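Acetyltransferase (Agrobacterium tumefaciens, PDB 2DXQ) probably transfers the acetyl group of acetyl-coenzyme A, in the manner of a GNAT-family enzyme, to an acceptor not yet identified. Local coordinates at residues 51-56 and 63-68; 98-103 and 133-138. One frame throughout, in Å; residues are numbered along the deposited sequence.

Overall arrangement
From the N terminus the chain runs through strand 6-10 and two helices before reaching 51-56, the first arm of the hairpin that contact 1 closes with 63-68 across a very short loop. Strand 81-88 follows, then helix 98-112, whose first turns open contact 2. That contact closes a longer loop: the rest of helix 98-112, strand 117-122 and the first turns of helix 127-135 intervene before 133-138 comes back beside the helix start. The two contacts follow in series, neither nesting nor crossing. They meet in space where Val102 packs on Phe54 and Tyr98 on Val63, so helix 98-112 joins the antiparallel hairpin of the mixed sheet to the C-terminal end of helix 127-135.

Contact 1: 51-56 and 63-68; sequences LTIFVA and VATATL
The Phe54 ring has the methyl CD2 of Leu68 at its edge, near the ring plane and 4.0 Å from CE2. Over one face sits CG2 of Thr52 from its own strand, offset toward the rim. Between 51-56 and 63-68 the pairing is antiparallel: Phe54 N gives a nearly straight bond to Ala66 O (2.8 Å), and Thr52 exchanges two bonds with Leu68. Phe54 O is gripped twice. Thr65 swings its hydroxyl away from its own backbone N (chi1 -175°), which brings OG1 to 2.8 Å from Phe54 O, while Ala66 N comes to the same oxygen from the opposite face of the carbonyl plane at 3.2 Å. The buried threonine hydroxyl thus gains an acceptor, and its OG1 also lies 3.4 Å from Ile53 CG2. Near the hairpin turn the register slips by a classic beta bulge: Val63 and Ala64 both face Ala56, whose O takes a strong bond from Val63 N (2.8 Å) and a weak one from Ala64 N (3.5 Å). Strands 6-10 and 81-88 flank the hairpin; helix 16-26 packs on Ile53, Val55, Thr65 and Thr67, while helix 98-112 packs on Phe54, edge-to-face through His105.

Contact 2: 98-103 and 133-138; sequences YGRTVV and YESCGF. With PO4 (phosphate ion), chain C; PO4 (phosphate ion), chain F.
Arg100 is bent at chi2 and chi3 (29°) to reach Ser135, and O3 of the chain C phosphate lies over one face of its guanidinium group, offset toward the rim. Arg100 NH1 meets Ser135 OG edge-on in the guanidinium plane, 2.9 Å away and almost straight at 175°. That hydroxyl is bonded as well to Phe132 O, which helps fix its rotation. The arginine also touches a crystal neighbour, so its pose may owe something to the lattice. Backbone amides hold the chain C phosphate too: Arg100 N lies 2.9 Å from its O3 and Gly99 N 3.0 Å from its O4. Amides of the loop entering this helix and of its first turn hold the pyrophosphate of acetyl-coenzyme A in GNAT enzymes, so the ion, probably from the crystallisation liquor, plausibly marks that site. Deeper in, Val103 extends CG1 away from its backbone N (chi1 173°), bringing that methyl to 3.7 Å from Cys136 SG and 3.8 Å from Phe138 CE2, at the ring edge. A Schellman motif ends helix 127-135: Gly137 has positive phi, Phe138 N bonds to Tyr133 O (3.2 Å) and Gly137 N to Glu134 O (2.9 Å).

Contact 1: 51-56 and 63-68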
ATOM      1  N   LEU A  51      -7.946   6.693   2.595  1.00 13.51           N
ATOM      2  CA  LEU A  51      -6.693   7.184   3.182  1.00 13.36           C
ATOM      3  C   LEU A  51      -7.008   8.054   4.399  1.00 13.44           C
ATOM      4  O   LEU A  51      -7.817   8.979   4.302  1.00 13.26           O
ATOM      5  CB  LEU A  51      -5.926   8.018   2.153  1.00 13.37           C
ATOM      6  CG  LEU A  51      -4.525   8.564   2.499  1.00 13.65           C
ATOM      7  CD1 LEU A  51      -3.753   8.862   1.210  1.00 15.12           C
ATOM      8  CD2 LEU A  51      -4.547   9.806   3.406  1.00 15.83           C
ATOM      9  N   THR A  52      -6.355   7.769   5.523  1.00 13.31           N
ATOM     10  CA  THR A  52      -6.464   8.610   6.710  1.00 14.64           C
ATOM     11  C   THR A  52      -5.080   8.806   7.301  1.00 14.69           C
ATOM     12  O   THR A  52      -4.358   7.832   7.501  1.00 14.32           O
ATOM     13  CB  THR A  52      -7.394   8.006   7.785  1.00 14.67           C
ATOM     14  OG1 THR A  52      -8.683   7.705   7.227  1.00 16.79           O
ATOM     15  CG2 THR A  52      -7.562   9.003   8.930  1.00 16.44           C
ATOM     16  N   ILE A  53      -4.708  10.061   7.549  1.00 14.87           N
ATOM     17  CA  ILE A  53      -3.473  10.358   8.270  1.00 14.31           C
ATOM     18  C   ILE A  53      -3.894  10.529   9.732  1.00 14.83           C
ATOM     19  O   ILE A  53      -4.742  11.370  10.031  1.00 15.33           O
ATOM     20  CB  ILE A  53      -2.809  11.684   7.801  1.00 14.24           C
ATOM     21  CG1 ILE A  53      -2.483  11.677   6.300  1.00 14.16           C
ATOM     22  CG2 ILE A  53      -1.532  11.955   8.638  1.00 13.36           C
ATOM     23  CD1 ILE A  53      -2.137  13.094   5.722  1.00 15.33           C
ATOM     24  N   PHE A  54      -3.313   9.731  10.633  1.00 13.73           N
ATOM     25  CA  PHE A  54      -3.601   9.858  12.054  1.00 13.30           C
ATOM     26  C   PHE A  54      -2.459  10.572  12.748  1.00 12.96           C
ATOM     27  O   PHE A  54      -1.313  10.383  12.366  1.00 12.41           O
ATOM     28  CB  PHE A  54      -3.810   8.487  12.678  1.00 13.78           C
ATOM     29  CG  PHE A  54      -5.077   7.827  12.237  1.00 15.51           C
ATOM     30  CD1 PHE A  54      -6.312   8.323  12.665  1.00 18.66           C
ATOM     31  CD2 PHE A  54      -5.043   6.739  11.370  1.00 17.80           C
ATOM     32  CE1 PHE A  54      -7.512   7.718  12.245  1.00 17.98           C
ATOM     33  CE2 PHE A  54      -6.223   6.133  10.944  1.00 17.42           C
ATOM     34  CZ  PHE A  54      -7.451   6.616  11.380  1.00 17.51           C
ATOM     35  N   VAL A  55      -2.784  11.395  13.750  1.00 12.86           N
ATOM     36  CA  VAL A  55      -1.783  12.055  14.587  1.00 13.60           C
ATOM     37  C   VAL A  55      -2.061  11.813  16.075  1.00 13.85           C
ATOM     38  O   VAL A  55      -3.212  11.764  16.492  1.00 14.60           O
ATOM     39  CB  VAL A  55      -1.688  13.596  14.334  1.00 14.17           C
ATOM     40  CG1 VAL A  55      -1.031  13.890  12.989  1.00 14.68           C
ATOM     41  CG2 VAL A  55      -3.076  14.279  14.401  1.00 14.28           C
ATOM     42  N   ALA A  56      -1.002  11.633  16.861  1.00 13.94           N
ATOM     43  CA  ALA A  56      -1.104  11.756  18.309  1.00 14.08           C
ATOM     44  C   ALA A  56      -0.645  13.163  18.617  1.00 14.40           C
ATOM     45  O   ALA A  56       0.316  13.659  18.007  1.00 13.70           O
ATOM     46  CB  ALA A  56      -0.197  10.732  19.020  1.00 14.07           C
ATOM     47  N   VAL A  63       2.819  14.849  17.620  1.00 15.94           N
ATOM     48  CA  VAL A  63       4.068  14.256  18.100  1.00 14.79           C
ATOM     49  C   VAL A  63       4.330  12.866  17.519  1.00 13.74           C
ATOM     50  O   VAL A  63       5.412  12.314  17.696  1.00 13.11           O
ATOM     51  CB  VAL A  63       4.128  14.193  19.646  1.00 14.78           C
ATOM     52  CG1 VAL A  63       4.282  15.596  20.238  1.00 15.78           C
ATOM     53  CG2 VAL A  63       2.876  13.523  20.219  1.00 14.76           C
ATOM     54  N   ALA A  64       3.318  12.289  16.872  1.00 13.07           N
ATOM     55  CA  ALA A  64       3.504  11.050  16.093  1.00 13.00           C
ATOM     56  C   ALA A  64       2.471  11.008  14.997  1.00 12.48           C
ATOM     57  O   ALA A  64       1.424  11.655  15.095  1.00 12.95           O
ATOM     58  CB  ALA A  64       3.381   9.801  16.965  1.00 13.50           C
ATOM     59  N   THR A  65       2.751  10.225  13.966  1.00 12.68           N
ATOM     60  CA  THR A  65       1.796  10.077  12.871  1.00 11.98           C
ATOM     61  C   THR A  65       1.967   8.719  12.207  1.00 12.33           C
ATOM     62  O   THR A  65       3.032   8.096  12.297  1.00 12.73           O
ATOM     63  CB  THR A  65       1.944  11.222  11.822  1.00 11.88           C
ATOM     64  OG1 THR A  65       0.918  11.112  10.819  1.00 12.57           O
ATOM     65  CG2 THR A  65       3.281  11.171  11.146  1.00 12.40           C
ATOM     66  N   ALA A  66       0.882   8.252  11.595  1.00 12.11           N
ATOM     67  CA  ALA A  66       0.892   7.075  10.716  1.00 12.49           C
ATOM     68  C   ALA A  66      -0.227   7.286   9.712  1.00 12.65           C
ATOM     69  O   ALA A  66      -1.292   7.816  10.068  1.00 12.55           O
ATOM     70  CB  ALA A  66       0.637   5.815  11.521  1.00 12.14           C
ATOM     71  N   THR A  67      -0.006   6.835   8.478  1.00 12.09           N
ATOM     72  CA  THR A  67      -1.023   6.962   7.441  1.00 12.13           C
ATOM     73  C   THR A  67      -1.588   5.582   7.127  1.00 12.04           C
ATOM     74  O   THR A  67      -0.836   4.633   6.886  1.00 12.05           O
ATOM     75  CB  THR A  67      -0.427   7.589   6.170  1.00 12.21           C
ATOM     76  OG1 THR A  67       0.110   8.889   6.481  1.00 12.99           O
ATOM     77  CG2 THR A  67      -1.488   7.677   5.037  1.00 12.02           C
ATOM     78  N   LEU A  68      -2.915   5.491   7.131  1.00 12.11           N
ATOM     79  CA  LEU A  68      -3.608   4.253   6.825  1.00 12.35           C
ATOM     80  C   LEU A  68      -4.151   4.325   5.410  1.00 13.35           C
ATOM     81  O   LEU A  68      -4.778   5.315   5.035  1.00 13.29           O
ATOM     82  CB  LEU A  68      -4.767   4.042   7.801  1.00 11.94           C
ATOM     83  CG  LEU A  68      -5.653   2.822   7.577  1.00 12.37           C
ATOM     84  CD1 LEU A  68      -4.860   1.506   7.721  1.00 12.50           C
ATOM     85  CD2 LEU A  68      -6.810   2.896   8.589  1.00 12.33           C
TER

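Contact 2: 98-103 and 133-138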
ATOM      1  N   TYR A  98       3.734   7.238  21.934  1.00 13.44           N
ATOM      2  CA  TYR A  98       2.888   7.935  20.956  1.00 13.97           C
ATOM      3  C   TYR A  98       2.866   7.219  19.610  1.00 13.41           C
ATOM      4  O   TYR A  98       1.823   7.147  18.968  1.00 13.40           O
ATOM      5  CB  TYR A  98       3.373   9.367  20.734  1.00 13.60           C
ATOM      6  CG  TYR A  98       3.212  10.300  21.919  1.00 13.89           C
ATOM      7  CD1 TYR A  98       1.967  10.519  22.502  1.00 16.96           C
ATOM      8  CD2 TYR A  98       4.304  11.010  22.413  1.00 15.52           C
ATOM      9  CE1 TYR A  98       1.813  11.421  23.577  1.00 16.73           C
ATOM     10  CE2 TYR A  98       4.161  11.902  23.500  1.00 15.03           C
ATOM     11  CZ  TYR A  98       2.918  12.093  24.064  1.00 16.22           C
ATOM     12  OH  TYR A  98       2.784  12.993  25.114  1.00 17.00           O
ATOM     13  N   GLY A  99       4.026   6.730  19.167  1.00 13.71           N
ATOM     14  CA  GLY A  99       4.072   5.890  17.946  1.00 13.56           C
ATOM     15  C   GLY A  99       3.195   4.643  18.044  1.00 14.00           C
ATOM     16  O   GLY A  99       2.424   4.333  17.122  1.00 13.79           O
ATOM     17  N   ARG A 100       3.309   3.913  19.149  1.00 13.49           N
ATOM     18  CA  ARG A 100       2.485   2.724  19.351  1.00 13.86           C
ATOM     19  C   ARG A 100       1.000   3.089  19.322  1.00 13.56           C
ATOM     20  O   ARG A 100       0.198   2.381  18.713  1.00 14.07           O
ATOM     21  CB  ARG A 100       2.881   1.972  20.640  1.00 14.23           C
ATOM     22  CG  ARG A 100       2.368   0.502  20.744  1.00 15.45           C
ATOM     23  CD  ARG A 100       3.408  -0.409  21.494  1.00 20.65           C
ATOM     24  NE  ARG A 100       4.100   0.453  22.395  1.00 28.24           N
ATOM     25  CZ  ARG A 100       5.394   0.677  22.529  1.00 23.52           C
ATOM     26  NH1 ARG A 100       6.387   0.029  21.890  1.00 20.31           N
ATOM     27  NH2 ARG A 100       5.664   1.584  23.420  1.00 24.12           N
ATOM     28  N   THR A 101       0.637   4.214  19.949  1.00 12.95           N
ATOM     29  CA  THR A 101      -0.771   4.632  19.978  1.00 13.33           C
ATOM     30  C   THR A 101      -1.298   4.831  18.559  1.00 13.45           C
ATOM     31  O   THR A 101      -2.363   4.322  18.194  1.00 12.74           O
ATOM     32  CB  THR A 101      -0.981   5.924  20.779  1.00 13.50           C
ATOM     33  OG1 THR A 101      -0.504   5.733  22.123  1.00 14.57           O
ATOM     34  CG2 THR A 101      -2.477   6.292  20.813  1.00 14.94           C
ATOM     35  N   VAL A 102      -0.539   5.571  17.756  1.00 13.01           N
ATOM     36  CA  VAL A 102      -1.019   5.908  16.421  1.00 13.49           C
ATOM     37  C   VAL A 102      -1.034   4.698  15.449  1.00 12.54           C
ATOM     38  O   VAL A 102      -1.962   4.529  14.647  1.00 12.76           O
ATOM     39  CB  VAL A 102      -0.294   7.164  15.887  1.00 14.10           C
ATOM     40  CG1 VAL A 102       1.146   6.872  15.478  1.00 15.10           C
ATOM     41  CG2 VAL A 102      -1.066   7.783  14.760  1.00 17.51           C
ATOM     42  N   VAL A 103      -0.031   3.840  15.559  1.00 12.19           N
ATOM     43  CA  VAL A 103       0.027   2.649  14.685  1.00 12.44           C
ATOM     44  C   VAL A 103      -1.077   1.681  15.080  1.00 12.79           C
ATOM     45  O   VAL A 103      -1.809   1.164  14.217  1.00 13.04           O
ATOM     46  CB  VAL A 103       1.409   1.964  14.722  1.00 11.86           C
ATOM     47  CG1 VAL A 103       1.390   0.644  13.942  1.00 12.83           C
ATOM     48  CG2 VAL A 103       2.506   2.927  14.167  1.00 12.45           C
ATOM     49  N   TYR A 133       7.510  -2.462  15.712  1.00 14.08           N
ATOM     50  CA  TYR A 133       6.365  -2.934  14.938  1.00 14.53           C
ATOM     51  C   TYR A 133       5.764  -4.214  15.504  1.00 14.39           C
ATOM     52  O   TYR A 133       4.542  -4.383  15.495  1.00 15.35           O
ATOM     53  CB  TYR A 133       6.698  -3.063  13.449  1.00 14.54           C
ATOM     54  CG  TYR A 133       6.832  -1.701  12.783  1.00 14.98           C
ATOM     55  CD1 TYR A 133       5.772  -0.781  12.823  1.00 16.11           C
ATOM     56  CD2 TYR A 133       8.016  -1.322  12.158  1.00 14.94           C
ATOM     57  CE1 TYR A 133       5.895   0.486  12.241  1.00 15.69           C
ATOM     58  CE2 TYR A 133       8.142  -0.053  11.545  1.00 17.17           C
ATOM     59  CZ  TYR A 133       7.075   0.834  11.601  1.00 15.03           C
ATOM     60  OH  TYR A 133       7.185   2.089  11.020  1.00 17.58           O
ATOM     61  N   GLU A 134       6.611  -5.113  16.005  1.00 15.31           N
ATOM     62  CA  GLU A 134       6.106  -6.327  16.647  1.00 15.23           C
ATOM     63  C   GLU A 134       5.260  -5.978  17.877  1.00 15.66           C
ATOM     64  O   GLU A 134       4.232  -6.594  18.118  1.00 16.33           O
ATOM     65  CB  GLU A 134       7.249  -7.276  16.998  1.00 15.86           C
ATOM     66  CG  GLU A 134       7.897  -7.876  15.724  1.00 16.52           C
ATOM     67  CD  GLU A 134       9.158  -8.663  15.986  1.00 21.55           C
ATOM     68  OE1 GLU A 134       9.755  -8.502  17.073  1.00 23.43           O
ATOM     69  OE2 GLU A 134       9.565  -9.429  15.080  1.00 21.69           O
ATOM     70  N   SER A 135       5.677  -4.956  18.611  1.00 16.20           N
ATOM     71  CA  SER A 135       4.946  -4.508  19.801  1.00 16.46           C
ATOM     72  C   SER A 135       3.585  -3.897  19.454  1.00 16.72           C
ATOM     73  O   SER A 135       2.718  -3.782  20.328  1.00 16.96           O
ATOM     74  CB  SER A 135       5.788  -3.526  20.623  1.00 16.39           C
ATOM     75  OG  SER A 135       5.817  -2.218  20.079  1.00 15.98           O
ATOM     76  N   CYS A 136       3.397  -3.525  18.183  1.00 16.54           N
ATOM     77  CA  CYS A 136       2.114  -3.014  17.683  1.00 16.91           C
ATOM     78  C   CYS A 136       1.191  -4.140  17.245  1.00 17.18           C
ATOM     79  O   CYS A 136       0.032  -3.897  16.882  1.00 17.95           O
ATOM     80  CB  CYS A 136       2.331  -2.043  16.505  1.00 16.96           C
ATOM     81  SG  CYS A 136       3.167  -0.525  16.961  1.00 16.25           S
ATOM     82  N   GLY A 137       1.704  -5.368  17.256  1.00 16.30           N
ATOM     83  CA  GLY A 137       0.905  -6.525  16.837  1.00 16.62           C
ATOM     84  C   GLY A 137       1.295  -7.107  15.486  1.00 15.73           C
ATOM     85  O   GLY A 137       0.788  -8.173  15.092  1.00 15.72           O
ATOM     86  N   PHE A 138       2.175  -6.418  14.759  1.00 15.02           N
ATOM     87  CA  PHE A 138       2.669  -6.952  13.471  1.00 14.88           C
ATOM     88  C   PHE A 138       3.542  -8.190  13.664  1.00 15.22           C
ATOM     89  O   PHE A 138       4.270  -8.310  14.661  1.00 16.06           O
ATOM     90  CB  PHE A 138       3.503  -5.913  12.723  1.00 14.02           C
ATOM     91  CG  PHE A 138       2.703  -4.832  12.050  1.00 12.92           C
ATOM     92  CD1 PHE A 138       1.965  -5.105  10.887  1.00 13.58           C
ATOM     93  CD2 PHE A 138       2.700  -3.539  12.555  1.00 13.77           C
ATOM     94  CE1 PHE A 138       1.226  -4.095  10.237  1.00 12.14           C
ATOM     95  CE2 PHE A 138       1.965  -2.514  11.897  1.00 14.87           C
ATOM     96  CZ  PHE A 138       1.236  -2.791  10.760  1.00 13.56           C
TER
HETATM   97  P   PO4 C1285       6.979   5.088  20.744  1.00 15.35           P
HETATM   98  O1  PO4 C1285       7.573   5.224  22.119  1.00 18.22           O
HETATM   99  O2  PO4 C1285       7.969   4.195  19.968  1.00 22.25           O
HETATM  100  O3  PO4 C1285       5.659   4.371  20.818  1.00 17.45           O
HETATM  101  O4  PO4 C1285       6.893   6.395  20.032  1.00 18.16           O
HETATM  102  P   PO4 F7285       0.696   8.160  25.364  1.00 51.11           P
HETATM  103  O1  PO4 F7285      -0.092   8.098  24.066  1.00 48.50           O
HETATM  104  O2  PO4 F7285      -0.247   8.255  26.553  1.00 49.84           O
HETATM  105  O3  PO4 F7285       1.570   6.939  25.478  1.00 50.39           O
HETATM  106  O4  PO4 F7285       1.597   9.369  25.401  1.00 51.68           O